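Local coordinates for putative preprotein translocase, SecG subunit (PDB 5AWW) that probably takes part in an early event of protein export, as the small two-helix SecG subunit of a membrane-embedded preprotein translocase, at residues 17-22 / 57-62; 10-15 / 65-70. One frame throughout, in Å; residues are numbered along the deposited sequence.

Overall arrangement
Both contacts tie the same two elements, helix 3-25 and helix 50-72, which run antiparallel as the two predicted membrane-spanning helices of this subunit. Contact 1 (17-22 / 57-62) lies about 3 Å from the centre of the chain and contact 2 (10-15 / 65-70) about 12 Å from it, centre to centre. Most touching residues are buried in each, although Phe11 at contact 2 lies on the surface. Neither contact has a hydrogen bond across it. Between its segments contact 1 is almost entirely leucine on leucine; contact 2 adds an aromatic ring, Tyr12, whose hydroxyl serves a neighbouring protein chain. Val15 joins the two, its methyls touching Leu59 O and Val62.

Contact 1 (17-22 / 57-62); sequences GLLVYL and VILGVV. With OLC ((2R)-2,3-dihydroxypropyl (9Z)-octadec-9-enoate), chain N.
Leu59 of helix 50-72 points into a cluster of three leucines on helix 3-25, Leu18, Leu19 and Leu22, and the segments meet through aliphatic contacts, with no hydrogen bond between them. Two of these contacts are made by one methyl: Leu59 CD1 lies 3.7 Å from Leu18 CD2 and 3.6 Å from Leu22 CD1. Both partners cross the Leu59 side chain at about a right angle. Leu59 has its CG anti to the carbonyl carbon (chi1 -74°), which carries the branched end across to the neighbouring helix. Leu19 meets it nearer the backbone, passing in the opposite direction, with Leu19 CD1 3.6 Å from Leu59 CB. Leu19 CD1 also comes within 4.4 Å of Gly60 N, the next backbone position. Leu22 also packs on Leu52, Leu55 and Thr56 of its partner helix, while Leu19 rests on the backbone of another protein chain.

Lipid contacts form a second group. The acyl chain of a bound monoolein runs over one face of the Tyr21 ring, its C15 3.8 Å from Tyr21 CE2 and offset toward the rim. Monoolein C11 lies 3.8 Å from Leu18 CA.

The axes of the two segments come within 10.3 Å at 150° between their directions, an antiparallel transmembrane helix hairpin with an apolar interface, the fold of SecG.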
loop_
_atom_site.group_PDB
_atom_site.type_symbol
_atom_site.label_atom_id
_atom_site.label_comp_id
_atom_site.label_asym_id
_atom_site.label_seq_id
_atom_site.Cartn_x
_atom_site.Cartn_y
_atom_site.Cartn_z
ATOM N N GLY C 17 -22.246 13.923 4.413
ATOM C CA GLY C 17 -23.064 12.740 4.608
ATOM C C GLY C 17 -23.575 12.159 3.306
ATOM O O GLY C 17 -23.569 10.943 3.109
ATOM N N LEU C 18 -24.022 13.036 2.413
ATOM C CA LEU C 18 -24.491 12.616 1.101
ATOM C C LEU C 18 -23.367 11.931 0.337
ATOM O O LEU C 18 -23.590 10.934 -0.354
ATOM C CB LEU C 18 -25.024 13.812 0.312
ATOM C CG LEU C 18 -25.532 13.545 -1.104
ATOM C CD1 LEU C 18 -26.612 12.476 -1.098
ATOM C CD2 LEU C 18 -26.053 14.834 -1.713
ATOM N N LEU C 19 -22.159 12.469 0.476
ATOM C CA LEU C 19 -20.990 11.905 -0.185
ATOM C C LEU C 19 -20.687 10.512 0.364
ATOM O O LEU C 19 -20.369 9.589 -0.390
ATOM C CB LEU C 19 -19.783 12.823 -0.012
ATOM C CG LEU C 19 -18.668 12.664 -1.044
ATOM C CD1 LEU C 19 -19.202 12.920 -2.445
ATOM C CD2 LEU C 19 -17.518 13.600 -0.727
ATOM N N VAL C 20 -20.798 10.370 1.682
ATOM C CA VAL C 20 -20.645 9.072 2.329
ATOM C C VAL C 20 -21.645 8.070 1.771
ATOM O O VAL C 20 -21.285 6.942 1.428
ATOM C CB VAL C 20 -20.835 9.168 3.853
ATOM C CG1 VAL C 20 -20.734 7.789 4.493
ATOM C CG2 VAL C 20 -19.811 10.111 4.451
ATOM N N TYR C 21 -22.902 8.493 1.678
ATOM C CA TYR C 21 -23.960 7.637 1.154
ATOM C C TYR C 21 -23.638 7.188 -0.266
ATOM O O TYR C 21 -23.700 6.000 -0.578
ATOM C CB TYR C 21 -25.311 8.358 1.190
ATOM C CG TYR C 21 -26.465 7.519 0.683
ATOM C CD1 TYR C 21 -27.126 6.632 1.522
ATOM C CD2 TYR C 21 -26.893 7.617 -0.637
ATOM C CE1 TYR C 21 -28.181 5.862 1.061
ATOM C CE2 TYR C 21 -27.945 6.851 -1.106
ATOM C CZ TYR C 21 -28.586 5.976 -0.254
ATOM O OH TYR C 21 -29.634 5.215 -0.721
ATOM N N LEU C 22 -23.280 8.144 -1.118
ATOM C CA LEU C 22 -22.970 7.855 -2.514
ATOM C C LEU C 22 -21.800 6.890 -2.661
ATOM O O LEU C 22 -21.842 5.981 -3.488
ATOM C CB LEU C 22 -22.667 9.145 -3.274
ATOM C CG LEU C 22 -23.840 10.083 -3.554
ATOM C CD1 LEU C 22 -23.352 11.302 -4.309
ATOM C CD2 LEU C 22 -24.931 9.368 -4.333
ATOM N N VAL C 57 -18.033 13.333 -8.194
ATOM C CA VAL C 57 -16.967 14.265 -8.555
ATOM C C VAL C 57 -17.371 15.696 -8.204
ATOM O O VAL C 57 -16.623 16.430 -7.538
ATOM C CB VAL C 57 -16.614 14.187 -10.049
ATOM C CG1 VAL C 57 -15.614 15.273 -10.407
ATOM C CG2 VAL C 57 -16.061 12.814 -10.390
ATOM N N ILE C 58 -18.569 16.076 -8.640
ATOM C CA ILE C 58 -19.108 17.400 -8.352
ATOM C C ILE C 58 -19.166 17.685 -6.852
ATOM O O ILE C 58 -18.760 18.756 -6.401
ATOM C CB ILE C 58 -20.515 17.567 -8.953
ATOM C CG1 ILE C 58 -20.428 17.585 -10.479
ATOM C CG2 ILE C 58 -21.173 18.840 -8.443
ATOM C CD1 ILE C 58 -21.751 17.778 -11.161
ATOM N N LEU C 59 -19.657 16.718 -6.085
ATOM C CA LEU C 59 -19.799 16.889 -4.645
ATOM C C LEU C 59 -18.447 16.877 -3.943
ATOM O O LEU C 59 -18.309 17.393 -2.835
ATOM C CB LEU C 59 -20.703 15.805 -4.063
ATOM C CG LEU C 59 -22.192 15.974 -4.358
ATOM C CD1 LEU C 59 -22.989 14.851 -3.724
ATOM C CD2 LEU C 59 -22.678 17.327 -3.864
ATOM N N GLY C 60 -17.456 16.278 -4.590
ATOM C CA GLY C 60 -16.104 16.282 -4.073
ATOM C C GLY C 60 -15.548 17.683 -4.207
ATOM O O GLY C 60 -14.961 18.228 -3.266
ATOM N N VAL C 61 -15.752 18.273 -5.381
ATOM C CA VAL C 61 -15.308 19.641 -5.612
ATOM C C VAL C 61 -16.030 20.610 -4.676
ATOM O O VAL C 61 -15.412 21.507 -4.106
ATOM C CB VAL C 61 -15.529 20.071 -7.077
ATOM C CG1 VAL C 61 -15.162 21.538 -7.264
ATOM C CG2 VAL C 61 -14.709 19.195 -8.010
ATOM N N VAL C 62 -17.335 20.414 -4.513
ATOM C CA VAL C 62 -18.136 21.262 -3.636
ATOM C C VAL C 62 -17.670 21.142 -2.189
ATOM O O VAL C 62 -17.549 22.142 -1.486
ATOM C CB VAL C 62 -19.639 20.913 -3.725
ATOM C CG1 VAL C 62 -20.417 21.585 -2.604
ATOM C CG2 VAL C 62 -20.195 21.314 -5.077
HETATM C C18 OLC N . -32.763 7.360 -2.318
HETATM C C10 OLC N . -27.767 12.770 4.460
HETATM C C17 OLC N . -31.662 8.367 -2.063
HETATM C C11 OLC N . -27.655 12.109 3.106
HETATM C C16 OLC N . -31.572 8.734 -0.584
HETATM C C12 OLC N . -28.845 11.179 2.885
HETATM C C15 OLC N . -30.362 9.623 -0.316
HETATM C C13 OLC N . -28.903 10.687 1.442
HETATM C C14 OLC N . -30.174 9.884 1.176
#

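Contact 2 (10-15 / 65-70); sequences LFYLGV and ALALVI
The antiparallel transmembrane hairpin of SecG is closed here by an aromatic ring, Tyr12 of helix 3-25 meeting Leu66, Ala67 and Ile70 on helix 50-72. The segment axes approach to 10.3 Å, with 153° between their directions. With chi1 at -168° the Tyr12 ring is thrown away from its own backbone N and toward helix 50-72. Ile70 CD1 sits over one ring face in a CH-pi contact, 3.8 Å from the Tyr12 ring centroid and 20° off the normal. Leu66 comes instead at the ring edge, its CB 3.6 Å from Tyr12 CD1, the two side chains sliding past each other in opposite directions. Tyr12 CE1 comes 3.7 Å from Ala67 N, and the Ala67 methyl lies near the phenol oxygen. The Tyr12 ring also meets that of Phe63, and its OH is hydrogen-bonded to a polar side chain of another protein chain, so the phenol links this helix pair to a neighbouring subunit. An alanine here would remove the surface beneath Ile70 CD1 and is likely to leave that polar partner without its hydroxyl mate. Leu66 extends past the ring to the Phe11 and Val15 side of the helix. Leu66 CD1 lies against the backbone of the other helix, 3.9 Å from Tyr12 CA, and ends 4.1 Å from Val15 CG2.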
loop_
_atom_site.group_PDB
_atom_site.type_symbol
_atom_site.label_atom_id
_atom_site.label_comp_id
_atom_site.label_asym_id
_atom_site.label_seq_id
_atom_site.Cartn_x
_atom_site.Cartn_y
_atom_site.Cartn_z
ATOM N N LEU C 10 -24.068 23.566 7.945
ATOM C CA LEU C 10 -25.088 22.572 7.638
ATOM C C LEU C 10 -24.928 22.062 6.213
ATOM O O LEU C 10 -25.119 20.876 5.948
ATOM C CB LEU C 10 -26.491 23.147 7.839
ATOM C CG LEU C 10 -26.985 23.244 9.285
ATOM C CD1 LEU C 10 -28.339 23.934 9.346
ATOM C CD2 LEU C 10 -27.054 21.865 9.923
ATOM N N PHE C 11 -24.571 22.956 5.296
ATOM C CA PHE C 11 -24.318 22.545 3.921
ATOM C C PHE C 11 -23.101 21.633 3.844
ATOM O O PHE C 11 -23.111 20.637 3.125
ATOM C CB PHE C 11 -24.133 23.760 3.015
ATOM C CG PHE C 11 -25.337 24.071 2.177
ATOM C CD1 PHE C 11 -26.319 24.930 2.640
ATOM C CD2 PHE C 11 -25.497 23.489 0.930
ATOM C CE1 PHE C 11 -27.431 25.211 1.872
ATOM C CE2 PHE C 11 -26.606 23.766 0.158
ATOM C CZ PHE C 11 -27.573 24.626 0.629
ATOM N N TYR C 12 -22.062 21.980 4.595
ATOM C CA TYR C 12 -20.842 21.177 4.680
ATOM C C TYR C 12 -21.140 19.758 5.163
ATOM O O TYR C 12 -20.737 18.773 4.540
ATOM C CB TYR C 12 -19.847 21.866 5.617
ATOM C CG TYR C 12 -18.443 21.320 5.590
ATOM C CD1 TYR C 12 -17.658 21.422 4.450
ATOM C CD2 TYR C 12 -17.885 20.736 6.719
ATOM C CE1 TYR C 12 -16.364 20.934 4.426
ATOM C CE2 TYR C 12 -16.592 20.249 6.707
ATOM C CZ TYR C 12 -15.836 20.350 5.559
ATOM O OH TYR C 12 -14.551 19.865 5.544
ATOM N N LEU C 13 -21.862 19.675 6.276
ATOM C CA LEU C 13 -22.285 18.408 6.860
ATOM C C LEU C 13 -23.145 17.598 5.894
ATOM O O LEU C 13 -22.946 16.393 5.737
ATOM C CB LEU C 13 -23.054 18.662 8.161
ATOM C CG LEU C 13 -23.751 17.476 8.827
ATOM C CD1 LEU C 13 -22.742 16.420 9.245
ATOM C CD2 LEU C 13 -24.563 17.952 10.020
ATOM N N GLY C 14 -24.099 18.268 5.254
ATOM C CA GLY C 14 -24.993 17.619 4.312
ATOM C C GLY C 14 -24.258 17.034 3.122
ATOM O O GLY C 14 -24.498 15.892 2.735
ATOM N N VAL C 15 -23.358 17.823 2.543
ATOM C CA VAL C 15 -22.544 17.369 1.426
ATOM C C VAL C 15 -21.684 16.192 1.866
ATOM O O VAL C 15 -21.522 15.221 1.127
ATOM C CB VAL C 15 -21.643 18.501 0.873
ATOM C CG1 VAL C 15 -20.617 17.946 -0.111
ATOM C CG2 VAL C 15 -22.489 19.577 0.205
ATOM N N ALA C 65 -14.306 22.933 -1.853
ATOM C CA ALA C 65 -14.531 24.369 -1.910
ATOM C C ALA C 65 -15.163 24.876 -0.618
ATOM O O ALA C 65 -14.897 25.998 -0.195
ATOM C CB ALA C 65 -15.403 24.720 -3.105
ATOM N N LEU C 66 -16.001 24.050 0.001
ATOM C CA LEU C 66 -16.636 24.411 1.262
ATOM C C LEU C 66 -15.629 24.349 2.403
ATOM O O LEU C 66 -15.731 25.107 3.369
ATOM C CB LEU C 66 -17.829 23.497 1.558
ATOM C CG LEU C 66 -19.140 23.787 0.818
ATOM C CD1 LEU C 66 -20.216 22.780 1.200
ATOM C CD2 LEU C 66 -19.615 25.206 1.092
ATOM N N ALA C 67 -14.657 23.447 2.295
ATOM C CA ALA C 67 -13.580 23.391 3.278
ATOM C C ALA C 67 -12.747 24.662 3.188
ATOM O O ALA C 67 -12.356 25.243 4.209
ATOM C CB ALA C 67 -12.713 22.163 3.063
ATOM N N LEU C 68 -12.488 25.100 1.959
ATOM C CA LEU C 68 -11.763 26.345 1.738
ATOM C C LEU C 68 -12.579 27.552 2.219
ATOM O O LEU C 68 -12.022 28.515 2.750
ATOM C CB LEU C 68 -11.397 26.500 0.258
ATOM C CG LEU C 68 -10.388 25.486 -0.301
ATOM C CD1 LEU C 68 -9.899 25.885 -1.693
ATOM C CD2 LEU C 68 -9.217 25.305 0.651
ATOM N N VAL C 69 -13.896 27.492 2.043
ATOM C CA VAL C 69 -14.780 28.572 2.474
ATOM C C VAL C 69 -14.781 28.703 3.995
ATOM O O VAL C 69 -14.594 29.797 4.529
ATOM C CB VAL C 69 -16.231 28.363 1.970
ATOM C CG1 VAL C 69 -17.222 29.163 2.809
ATOM C CG2 VAL C 69 -16.346 28.745 0.502
ATOM N N ILE C 70 -14.987 27.585 4.687
ATOM C CA ILE C 70 -14.975 27.586 6.147
ATOM C C ILE C 70 -13.604 28.007 6.667
ATOM O O ILE C 70 -13.499 28.704 7.677
ATOM C CB ILE C 70 -15.348 26.206 6.714
ATOM C CG1 ILE C 70 -16.739 25.801 6.229
ATOM C CG2 ILE C 70 -15.310 26.218 8.234
ATOM C CD1 ILE C 70 -17.174 24.435 6.692
#